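Local coordinates for protein chitinase (Thermococcus chitonophagus, PDB 5XSW) that probably hydrolyses chitin as an endochitinase, and here is the part that carries an N-terminal beta-strand region and a mainly helical domain with bound chitin-type sugar, at residues A[185-190]-A[402-407]; A[259-264]-A[270-275]; A[289-294]-A[411-416]. All blocks are in the same frame, centred on the assembly; numbering follows the deposited sequence.

Contact 1: residues A[185-190]-A[402-407]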
loop_
_atom_site.group_PDB
_atom_site.type_symbol
_atom_site.label_atom_id
_atom_site.label_comp_id
_atom_site.label_asym_id
_atom_site.label_seq_id
_atom_site.Cartn_x
_atom_site.Cartn_y
_atom_site.Cartn_z
ATOM N N ASN A 185 -21.550 4.892 18.140
ATOM C CA ASN A 185 -22.794 5.483 17.628
ATOM C C ASN A 185 -23.424 4.546 16.629
ATOM O O ASN A 185 -22.824 3.530 16.247
ATOM C CB ASN A 185 -22.553 6.852 16.974
ATOM C CG ASN A 185 -21.581 6.775 15.785
ATOM O OD1 ASN A 185 -21.905 6.218 14.752
ATOM N ND2 ASN A 185 -20.418 7.455 15.894
ATOM N N LYS A 186 -24.633 4.886 16.204
ATOM C CA LYS A 186 -25.431 3.960 15.425
ATOM C C LYS A 186 -24.966 3.949 13.999
ATOM O O LYS A 186 -25.297 3.012 13.264
ATOM C CB LYS A 186 -26.922 4.380 15.508
ATOM C CG LYS A 186 -27.151 5.754 14.856
ATOM C CD LYS A 186 -28.659 6.154 14.934
ATOM C CE LYS A 186 -29.134 6.514 16.316
ATOM N NZ LYS A 186 -30.420 7.303 16.165
ATOM N N TYR A 187 -24.270 5.008 13.542
ATOM C CA TYR A 187 -23.837 4.998 12.140
ATOM C C TYR A 187 -22.695 3.985 11.988
ATOM O O TYR A 187 -22.616 3.237 11.017
ATOM C CB TYR A 187 -23.413 6.406 11.659
ATOM C CG TYR A 187 -24.543 7.365 11.914
ATOM C CD1 TYR A 187 -25.759 7.204 11.261
ATOM C CD2 TYR A 187 -24.427 8.383 12.866
ATOM C CE1 TYR A 187 -26.840 8.059 11.540
ATOM C CE2 TYR A 187 -25.499 9.221 13.154
ATOM C CZ TYR A 187 -26.695 9.062 12.468
ATOM O OH TYR A 187 -27.763 9.888 12.759
ATOM N N PHE A 188 -21.822 3.987 12.973
ATOM C CA PHE A 188 -20.786 2.956 13.083
ATOM C C PHE A 188 -21.429 1.560 13.150
ATOM O O PHE A 188 -20.973 0.603 12.476
ATOM C CB PHE A 188 -19.930 3.193 14.350
ATOM C CG PHE A 188 -18.895 2.082 14.589
ATOM C CD1 PHE A 188 -17.835 1.904 13.698
ATOM C CD2 PHE A 188 -18.985 1.257 15.687
ATOM C CE1 PHE A 188 -16.847 0.857 13.929
ATOM C CE2 PHE A 188 -18.043 0.212 15.905
ATOM C CZ PHE A 188 -16.973 0.052 15.008
ATOM N N ALA A 189 -22.481 1.432 13.965
ATOM C CA ALA A 189 -23.167 0.114 14.065
ATOM C C ALA A 189 -23.714 -0.294 12.684
ATOM O O ALA A 189 -23.609 -1.466 12.254
ATOM C CB ALA A 189 -24.322 0.161 15.123
ATOM N N MET A 190 -24.304 0.656 11.956
ATOM C CA MET A 190 -24.772 0.296 10.615
ATOM C C MET A 190 -23.638 -0.098 9.665
ATOM O O MET A 190 -23.831 -0.940 8.796
ATOM C CB MET A 190 -25.612 1.443 9.984
ATOM C CG MET A 190 -26.964 1.572 10.713
ATOM S SD MET A 190 -28.012 2.836 9.888
ATOM C CE MET A 190 -27.328 4.249 10.569
ATOM N N ILE A 402 -31.426 6.095 8.031
ATOM C CA ILE A 402 -31.301 5.128 6.940
ATOM C C ILE A 402 -30.919 5.833 5.658
ATOM O O ILE A 402 -30.030 5.408 4.911
ATOM C CB ILE A 402 -32.637 4.336 6.713
ATOM C CG1 ILE A 402 -33.063 3.610 7.988
ATOM C CG2 ILE A 402 -32.511 3.354 5.559
ATOM C CD1 ILE A 402 -32.155 2.562 8.473
ATOM N N GLU A 403 -31.585 6.956 5.411
ATOM C CA GLU A 403 -31.296 7.732 4.233
ATOM C C GLU A 403 -29.845 8.209 4.214
ATOM O O GLU A 403 -29.170 8.215 3.175
ATOM C CB GLU A 403 -32.262 8.947 4.181
ATOM C CG GLU A 403 -31.849 9.948 3.125
ATOM C CD GLU A 403 -32.082 9.464 1.693
ATOM O OE1 GLU A 403 -33.021 8.661 1.488
ATOM O OE2 GLU A 403 -31.331 9.887 0.765
ATOM N N TYR A 404 -29.415 8.704 5.359
ATOM C CA TYR A 404 -28.047 9.199 5.517
ATOM C C TYR A 404 -27.044 8.052 5.235
ATOM O O TYR A 404 -26.097 8.163 4.435
ATOM C CB TYR A 404 -27.885 9.740 6.950
ATOM C CG TYR A 404 -26.430 10.018 7.279
ATOM C CD1 TYR A 404 -25.680 10.924 6.529
ATOM C CD2 TYR A 404 -25.809 9.351 8.322
ATOM C CE1 TYR A 404 -24.324 11.149 6.835
ATOM C CE2 TYR A 404 -24.491 9.579 8.633
ATOM C CZ TYR A 404 -23.757 10.470 7.894
ATOM O OH TYR A 404 -22.425 10.630 8.255
ATOM N N PHE A 405 -27.288 6.931 5.894
ATOM C CA PHE A 405 -26.448 5.745 5.696
ATOM C C PHE A 405 -26.285 5.408 4.219
ATOM O O PHE A 405 -25.152 5.296 3.720
ATOM C CB PHE A 405 -27.015 4.559 6.467
ATOM C CG PHE A 405 -26.191 3.308 6.280
ATOM C CD1 PHE A 405 -24.986 3.152 6.975
ATOM C CD2 PHE A 405 -26.583 2.324 5.372
ATOM C CE1 PHE A 405 -24.189 2.019 6.770
ATOM C CE2 PHE A 405 -25.782 1.183 5.173
ATOM C CZ PHE A 405 -24.602 1.038 5.892
ATOM N N PHE A 406 -27.379 5.337 3.450
ATOM C CA PHE A 406 -27.211 4.958 2.056
ATOM C C PHE A 406 -26.628 6.058 1.153
ATOM O O PHE A 406 -25.958 5.734 0.200
ATOM C CB PHE A 406 -28.536 4.448 1.447
ATOM C CG PHE A 406 -28.890 3.077 1.907
ATOM C CD1 PHE A 406 -28.268 1.973 1.349
ATOM C CD2 PHE A 406 -29.793 2.881 2.943
ATOM C CE1 PHE A 406 -28.556 0.668 1.787
ATOM C CE2 PHE A 406 -30.082 1.564 3.391
ATOM C CZ PHE A 406 -29.445 0.467 2.817
ATOM N N THR A 407 -26.886 7.335 1.459
ATOM C CA THR A 407 -26.164 8.444 0.809
ATOM C C THR A 407 -24.644 8.305 0.960
ATOM O O THR A 407 -23.910 8.465 0.004
ATOM C CB THR A 407 -26.605 9.810 1.423
ATOM O OG1 THR A 407 -28.028 9.918 1.319
ATOM C CG2 THR A 407 -25.984 10.977 0.712
#
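Two rings, Tyr187 and Tyr404, meet in a T-shaped stack: the edge of Tyr404 is directed at a face of Tyr187, centroids 5.1 Å apart and planes at 86°. CD2 of Tyr404 comes within 3.6 Å of CE1 of Tyr187, and its CE2 lies over the rim of that face. The opposite face of Tyr187 is covered by CG of Lys186, so aliphatic chain and ring edge hold the phenol between them. Its OH bonds to Asp401, whose other carboxylate oxygen takes the salt bridge from Lys186, and a bound glycerol also meets this hydroxyl.

The second aromatic contact is of the Met-aromatic kind. SD of Met190 stands 4.7 Å from the centroid of the Phe405 ring, placed obliquely to it, while CB of Met190 approaches CD1 of Phe405 to 3.5 Å. With CG of Phe405 anti to the backbone N (chi1 179°), the ring runs back alongside the methionine, the two side chains sliding past each other in opposite directions.

These pairs join the first turn of helix 186-199 to helix 399-412 within the helical domain; the axes of the short pieces 186-190 and 402-407 come within 10.8 Å and cross at -55°. Ile290 of helix 288-311 touches Tyr187, Tyr404 and Phe405, and Phe453 meets the Phe405 ring edge-to-face. An alanine at Phe405 would remove the ring and is likely to open a gap between Met190, Ile290 and Phe453, the sulfur losing its aromatic neighbour.

No hydrogen bond crosses between the two segments; Asn185 N-caps its helix, OD1 accepting a nearly straight bond from Phe188 N.

Contact 2: residues A[259-264]-A[270-275]; sequences QIKAYY and DTADHD. With PO4 (phosphate ion), chain E.
Lys261 reaches Ala272 and Asp270 on an extended chain: CG is anti to the backbone N (chi1 -162°) and the later torsions are all extended, which carries NZ from the helix to the loop that follows it. There Lys261 NZ donates to two backbone carbonyls, to Ala272 O at 2.6 Å and to Asp270 O at 3.0 Å. The two bonds differ in direction. NZ lies in the carbonyl plane of Ala272, with a C=O...N angle of 147°, but stands above that of Asp270, 53° out of its plane. The methylenes follow the same path: Lys261 CD passes 4.2 Å from Ala272 CB, and CE runs close to both carbonyl oxygens.

The lysine thus pins the loop after helix 254-263 back onto that helix, just before Asp273 N-caps helix 274-278 through a bond to Asp276 N. In that next helix His274 ND1 donates to Asp275 OD1 at 2.6 Å; OD1 lies in the imidazole plane and accepts on its anti lone pair. The carboxylate of Asp270 makes its salt bridge with Arg415.

On another side of the helix Gln259, also extended, gives NE2 to O2 of a phosphate ion at 2.6 Å. The ion, probably from the crystallisation liquor, is held as well by Asn256, Val340, and Ser254 and Gly255 of the second subunit.

Lys261 NZ also forms a salt bridge with Asp476 of the second subunit. One ammonium therefore serves two backbone carbonyls and a carboxylate across the interface, and the negative charge of that aspartate probably helps keep the lysine protonated, linking the fold of this loop to dimer contact.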
loop_
_atom_site.group_PDB
_atom_site.type_symbol
_atom_site.label_atom_id
_atom_site.label_comp_id
_atom_site.label_asym_id
_atom_site.label_seq_id
_atom_site.Cartn_x
_atom_site.Cartn_y
_atom_site.Cartn_z
ATOM N N GLN A 259 -3.268 -0.274 -1.354
ATOM C CA GLN A 259 -3.265 -1.618 -1.962
ATOM C C GLN A 259 -4.702 -2.198 -2.137
ATOM O O GLN A 259 -5.063 -2.770 -3.200
ATOM C CB GLN A 259 -2.392 -2.521 -1.081
ATOM C CG GLN A 259 -2.378 -3.998 -1.439
ATOM C CD GLN A 259 -1.554 -4.768 -0.427
ATOM O OE1 GLN A 259 -0.523 -5.350 -0.766
ATOM N NE2 GLN A 259 -1.945 -4.682 0.820
ATOM N N ILE A 260 -5.560 -2.050 -1.130
ATOM C CA ILE A 260 -6.907 -2.632 -1.309
ATOM C C ILE A 260 -7.756 -1.836 -2.265
ATOM O O ILE A 260 -8.551 -2.408 -3.016
ATOM C CB ILE A 260 -7.672 -2.840 0.027
ATOM C CG1 ILE A 260 -7.956 -1.538 0.732
ATOM C CG2 ILE A 260 -6.912 -3.847 0.906
ATOM C CD1 ILE A 260 -8.590 -1.736 2.138
ATOM N N LYS A 261 -7.534 -0.522 -2.354
ATOM C CA LYS A 261 -8.066 0.239 -3.468
ATOM C C LYS A 261 -7.618 -0.316 -4.837
ATOM O O LYS A 261 -8.430 -0.453 -5.786
ATOM C CB LYS A 261 -7.616 1.725 -3.305
ATOM C CG LYS A 261 -8.306 2.734 -4.036
ATOM C CD LYS A 261 -7.766 4.157 -3.576
ATOM C CE LYS A 261 -8.020 5.100 -4.723
ATOM N NZ LYS A 261 -7.518 6.438 -4.287
ATOM N N ALA A 262 -6.335 -0.635 -4.986
ATOM C CA ALA A 262 -5.869 -1.205 -6.270
ATOM C C ALA A 262 -6.541 -2.574 -6.561
ATOM O O ALA A 262 -6.915 -2.884 -7.686
ATOM C CB ALA A 262 -4.313 -1.394 -6.262
ATOM N N TYR A 263 -6.703 -3.368 -5.515
ATOM C CA TYR A 263 -7.232 -4.738 -5.683
ATOM C C TYR A 263 -8.728 -4.722 -5.962
ATOM O O TYR A 263 -9.292 -5.658 -6.560
ATOM C CB TYR A 263 -6.977 -5.585 -4.434
ATOM C CG TYR A 263 -5.542 -5.930 -4.131
ATOM C CD1 TYR A 263 -4.523 -5.672 -5.033
ATOM C CD2 TYR A 263 -5.212 -6.506 -2.896
ATOM C CE1 TYR A 263 -3.183 -5.980 -4.727
ATOM C CE2 TYR A 263 -3.909 -6.855 -2.597
ATOM C CZ TYR A 263 -2.903 -6.593 -3.520
ATOM O OH TYR A 263 -1.632 -6.943 -3.169
ATOM N N TYR A 264 -9.390 -3.669 -5.511
ATOM C CA TYR A 264 -10.840 -3.648 -5.567
ATOM C C TYR A 264 -11.385 -2.424 -6.278
ATOM O O TYR A 264 -12.086 -1.593 -5.685
ATOM C CB TYR A 264 -11.401 -3.753 -4.148
ATOM C CG TYR A 264 -11.287 -5.156 -3.558
ATOM C CD1 TYR A 264 -12.079 -6.210 -4.071
ATOM C CD2 TYR A 264 -10.418 -5.431 -2.513
ATOM C CE1 TYR A 264 -12.015 -7.512 -3.541
ATOM C CE2 TYR A 264 -10.308 -6.778 -1.982
ATOM C CZ TYR A 264 -11.148 -7.788 -2.513
ATOM O OH TYR A 264 -11.112 -9.040 -1.980
ATOM N N ASP A 270 -11.873 5.847 -7.713
ATOM C CA ASP A 270 -10.497 6.335 -7.788
ATOM C C ASP A 270 -10.248 7.510 -6.842
ATOM O O ASP A 270 -9.093 7.773 -6.511
ATOM C CB ASP A 270 -10.161 6.783 -9.236
ATOM C CG ASP A 270 -10.062 5.585 -10.227
ATOM O OD1 ASP A 270 -9.828 4.438 -9.789
ATOM O OD2 ASP A 270 -10.201 5.801 -11.447
ATOM N N THR A 271 -11.329 8.182 -6.425
ATOM C CA THR A 271 -11.244 9.354 -5.533
ATOM C C THR A 271 -11.007 8.973 -4.079
ATOM O O THR A 271 -10.738 9.826 -3.254
ATOM C CB THR A 271 -12.524 10.183 -5.573
ATOM O OG1 THR A 271 -13.667 9.319 -5.409
ATOM C CG2 THR A 271 -12.645 10.950 -6.907
ATOM N N ALA A 272 -11.115 7.689 -3.740
ATOM C CA ALA A 272 -11.129 7.296 -2.313
ATOM C C ALA A 272 -9.809 7.678 -1.661
ATOM O O ALA A 272 -8.750 7.318 -2.150
ATOM C CB ALA A 272 -11.353 5.757 -2.157
ATOM N N ASP A 273 -9.885 8.353 -0.537
ATOM C CA ASP A 273 -8.715 8.882 0.141
ATOM C C ASP A 273 -8.615 8.300 1.557
ATOM O O ASP A 273 -9.615 8.259 2.278
ATOM C CB ASP A 273 -8.819 10.433 0.233
ATOM C CG ASP A 273 -7.877 10.988 1.259
ATOM O OD1 ASP A 273 -6.657 10.927 1.005
ATOM O OD2 ASP A 273 -8.322 11.377 2.346
ATOM N N HIS A 274 -7.417 7.894 1.962
ATOM C CA HIS A 274 -7.211 7.224 3.255
ATOM C C HIS A 274 -7.778 7.980 4.473
ATOM O O HIS A 274 -8.622 7.452 5.267
ATOM C CB HIS A 274 -5.711 6.969 3.458
ATOM C CG HIS A 274 -5.369 6.534 4.853
ATOM N ND1 HIS A 274 -5.050 7.430 5.861
ATOM C CD2 HIS A 274 -5.349 5.312 5.422
ATOM C CE1 HIS A 274 -4.850 6.769 6.988
ATOM N NE2 HIS A 274 -4.972 5.477 6.737
ATOM N N ASP A 275 -7.315 9.219 4.682
ATOM C CA ASP A 275 -7.758 9.940 5.894
ATOM C C ASP A 275 -9.273 10.199 5.820
ATOM O O ASP A 275 -9.983 10.070 6.819
ATOM C CB ASP A 275 -6.949 11.291 6.112
ATOM C CG ASP A 275 -5.437 11.058 6.489
ATOM O OD1 ASP A 275 -4.876 9.935 6.343
ATOM O OD2 ASP A 275 -4.749 12.033 6.887
HETATM P P PO4 E . -0.171 -5.947 3.604
HETATM O O1 PO4 E . -0.484 -4.581 4.095
HETATM O O2 PO4 E . -1.060 -6.450 2.500
HETATM O O3 PO4 E . 1.267 -5.902 3.160
HETATM O O4 PO4 E . -0.345 -7.020 4.593
#

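Contact 3: residues A[289-294]-A[411-416]; sequences WITSPI and QKFFRP
Ile294 meets the ring of Phe413 along much of its branched side chain. Its CB lies 3.7 Å from Phe413 CZ. CG2, anti to the backbone N, comes closer still, 3.5 Å from CZ of Phe413, and also touches CE1. The other branch ends in CD1, which reaches Phe413 CE2 at 3.7 Å; both branches come to the ring obliquely from one side of its plane, and Thr291 CG2 from the other. One turn earlier in the helix, this methyl CG2 of Thr291 sits 3.8 Å from Phe413 CE2 and 3.5 Å from Lys412 CB.

Thr291 takes its place with CG2 anti to the carbonyl carbon, beside the backbone N, which aims the methyl at the facing segment; its hydroxyl bonds to the carbonyl oxygen of Tyr277. Lys412 starts toward the threonine, then bends at chi2 (-67°) and leads its ammonium away to a salt bridge with Asp276.

No hydrogen bond crosses between the segments. Phe413, the first residue past helix 399-412, inserts its ring against helix 288-311, near the kink at Pro293. This is buried apolar packing of a helix-terminal aromatic on a neighbouring helix, inside the helical domain.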
loop_
_atom_site.group_PDB
_atom_site.type_symbol
_atom_site.label_atom_id
_atom_site.label_comp_id
_atom_site.label_asym_id
_atom_site.label_seq_id
_atom_site.Cartn_x
_atom_site.Cartn_y
_atom_site.Cartn_z
ATOM N N TRP A 289 -17.194 7.089 10.339
ATOM C CA TRP A 289 -17.811 6.112 11.250
ATOM C C TRP A 289 -18.474 4.980 10.422
ATOM O O TRP A 289 -18.571 3.849 10.850
ATOM C CB TRP A 289 -18.859 6.769 12.135
ATOM C CG TRP A 289 -18.219 7.568 13.307
ATOM C CD1 TRP A 289 -18.313 8.939 13.528
ATOM C CD2 TRP A 289 -17.441 7.037 14.347
ATOM N NE1 TRP A 289 -17.596 9.262 14.669
ATOM C CE2 TRP A 289 -17.091 8.105 15.211
ATOM C CE3 TRP A 289 -17.005 5.725 14.671
ATOM C CZ2 TRP A 289 -16.318 7.917 16.359
ATOM C CZ3 TRP A 289 -16.244 5.537 15.843
ATOM C CH2 TRP A 289 -15.909 6.631 16.673
ATOM N N ILE A 290 -18.925 5.309 9.233
ATOM C CA ILE A 290 -19.538 4.313 8.373
ATOM C C ILE A 290 -18.497 3.642 7.483
ATOM O O ILE A 290 -18.464 2.412 7.363
ATOM C CB ILE A 290 -20.622 4.971 7.486
ATOM C CG1 ILE A 290 -21.790 5.436 8.350
ATOM C CG2 ILE A 290 -21.054 4.026 6.362
ATOM C CD1 ILE A 290 -22.833 6.407 7.557
ATOM N N THR A 291 -17.648 4.433 6.823
ATOM C CA THR A 291 -16.717 3.830 5.882
ATOM C C THR A 291 -15.619 2.998 6.559
ATOM O O THR A 291 -15.182 2.006 5.968
ATOM C CB THR A 291 -16.024 4.878 4.954
ATOM O OG1 THR A 291 -15.404 5.920 5.731
ATOM C CG2 THR A 291 -17.063 5.503 4.001
ATOM N N SER A 292 -15.198 3.352 7.772
ATOM C CA SER A 292 -13.988 2.710 8.293
ATOM C C SER A 292 -14.201 1.201 8.653
ATOM O O SER A 292 -13.327 0.404 8.379
ATOM C CB SER A 292 -13.391 3.459 9.500
ATOM O OG SER A 292 -14.180 3.519 10.679
ATOM N N PRO A 293 -15.347 0.819 9.246
ATOM C CA PRO A 293 -15.492 -0.641 9.437
ATOM C C PRO A 293 -15.623 -1.422 8.120
ATOM O O PRO A 293 -15.147 -2.558 8.035
ATOM C CB PRO A 293 -16.774 -0.759 10.325
ATOM C CG PRO A 293 -17.534 0.563 10.033
ATOM C CD PRO A 293 -16.393 1.571 9.959
ATOM N N ILE A 294 -16.173 -0.819 7.082
ATOM C CA ILE A 294 -16.194 -1.496 5.780
ATOM C C ILE A 294 -14.782 -1.621 5.188
ATOM O O ILE A 294 -14.381 -2.689 4.674
ATOM C CB ILE A 294 -17.157 -0.736 4.834
ATOM C CG1 ILE A 294 -18.588 -0.937 5.381
ATOM C CG2 ILE A 294 -17.037 -1.280 3.387
ATOM C CD1 ILE A 294 -19.522 0.257 4.993
ATOM N N GLN A 411 -21.878 7.669 -1.934
ATOM C CA GLN A 411 -20.734 8.576 -2.122
ATOM C C GLN A 411 -19.387 7.882 -2.041
ATOM O O GLN A 411 -18.421 8.267 -2.720
ATOM C CB GLN A 411 -20.726 9.673 -1.058
ATOM C CG GLN A 411 -21.882 10.692 -1.180
ATOM C CD GLN A 411 -21.999 11.624 0.064
ATOM O OE1 GLN A 411 -21.185 11.555 1.004
ATOM N NE2 GLN A 411 -23.014 12.488 0.057
ATOM N N LYS A 412 -19.279 6.904 -1.150
ATOM C CA LYS A 412 -17.951 6.360 -0.858
ATOM C C LYS A 412 -17.612 4.989 -1.475
ATOM O O LYS A 412 -16.433 4.642 -1.563
ATOM C CB LYS A 412 -17.771 6.265 0.659
ATOM C CG LYS A 412 -18.095 7.646 1.347
ATOM C CD LYS A 412 -17.049 8.709 0.945
ATOM C CE LYS A 412 -17.382 10.102 1.643
ATOM N NZ LYS A 412 -16.314 11.081 1.242
ATOM N N PHE A 413 -18.627 4.216 -1.853
ATOM C CA PHE A 413 -18.389 2.910 -2.459
ATOM C C PHE A 413 -19.014 2.746 -3.852
ATOM O O PHE A 413 -19.878 3.521 -4.251
ATOM C CB PHE A 413 -18.872 1.810 -1.488
ATOM C CG PHE A 413 -18.134 1.856 -0.153
ATOM C CD1 PHE A 413 -16.774 1.538 -0.084
ATOM C CD2 PHE A 413 -18.782 2.230 0.981
ATOM C CE1 PHE A 413 -16.080 1.582 1.114
ATOM C CE2 PHE A 413 -18.118 2.271 2.211
ATOM C CZ PHE A 413 -16.758 1.986 2.296
ATOM N N PHE A 414 -18.520 1.745 -4.581
ATOM C CA PHE A 414 -18.896 1.493 -5.986
ATOM C C PHE A 414 -18.324 2.572 -6.862
ATOM O O PHE A 414 -17.923 3.657 -6.410
ATOM C CB PHE A 414 -20.415 1.397 -6.202
ATOM C CG PHE A 414 -21.079 0.328 -5.385
ATOM C CD1 PHE A 414 -21.020 -0.990 -5.780
ATOM C CD2 PHE A 414 -21.795 0.656 -4.240
ATOM C CE1 PHE A 414 -21.653 -2.005 -5.017
ATOM C CE2 PHE A 414 -22.422 -0.318 -3.472
ATOM C CZ PHE A 414 -22.353 -1.662 -3.860
ATOM N N ARG A 415 -18.295 2.242 -8.130
ATOM C CA ARG A 415 -17.700 3.038 -9.198
ATOM C C ARG A 415 -18.869 3.417 -10.106
ATOM O O ARG A 415 -19.860 2.689 -10.170
ATOM C CB ARG A 415 -16.604 2.164 -9.863
ATOM C CG ARG A 415 -15.801 2.657 -10.991
ATOM C CD ARG A 415 -14.672 1.660 -11.302
ATOM N NE ARG A 415 -13.656 1.705 -10.245
ATOM C CZ ARG A 415 -12.470 2.282 -10.356
ATOM N NH1 ARG A 415 -12.097 2.849 -11.506
ATOM N NH2 ARG A 415 -11.654 2.292 -9.304
ATOM N N PRO A 416 -18.799 4.572 -10.782
ATOM C CA PRO A 416 -19.856 4.905 -11.735
ATOM C C PRO A 416 -20.072 3.802 -12.762
ATOM O O PRO A 416 -19.100 3.328 -13.346
ATOM C CB PRO A 416 -19.320 6.170 -12.423
ATOM C CG PRO A 416 -18.423 6.781 -11.413
ATOM C CD PRO A 416 -17.766 5.620 -10.726
#

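From the N terminus, the chain leaves the strands of its first hundred residues and enters the helical domain, where helix 186-199 opens contact 1. Contact 2 follows at 259-264 and closes within six residues, a short loop nested inside the long one that contact 1 closes at 402-407. Contact 3 opens at 289-294 and closes at 411-416, after contact 1, so these two cross. Both use helix 399-412, and they touch where Asn185 packs on Trp289. Contacts 2 and 3 follow in series along the chain and touch through a salt bridge. Helix 288-311 thus lies against helices 186-199 and 399-412 together.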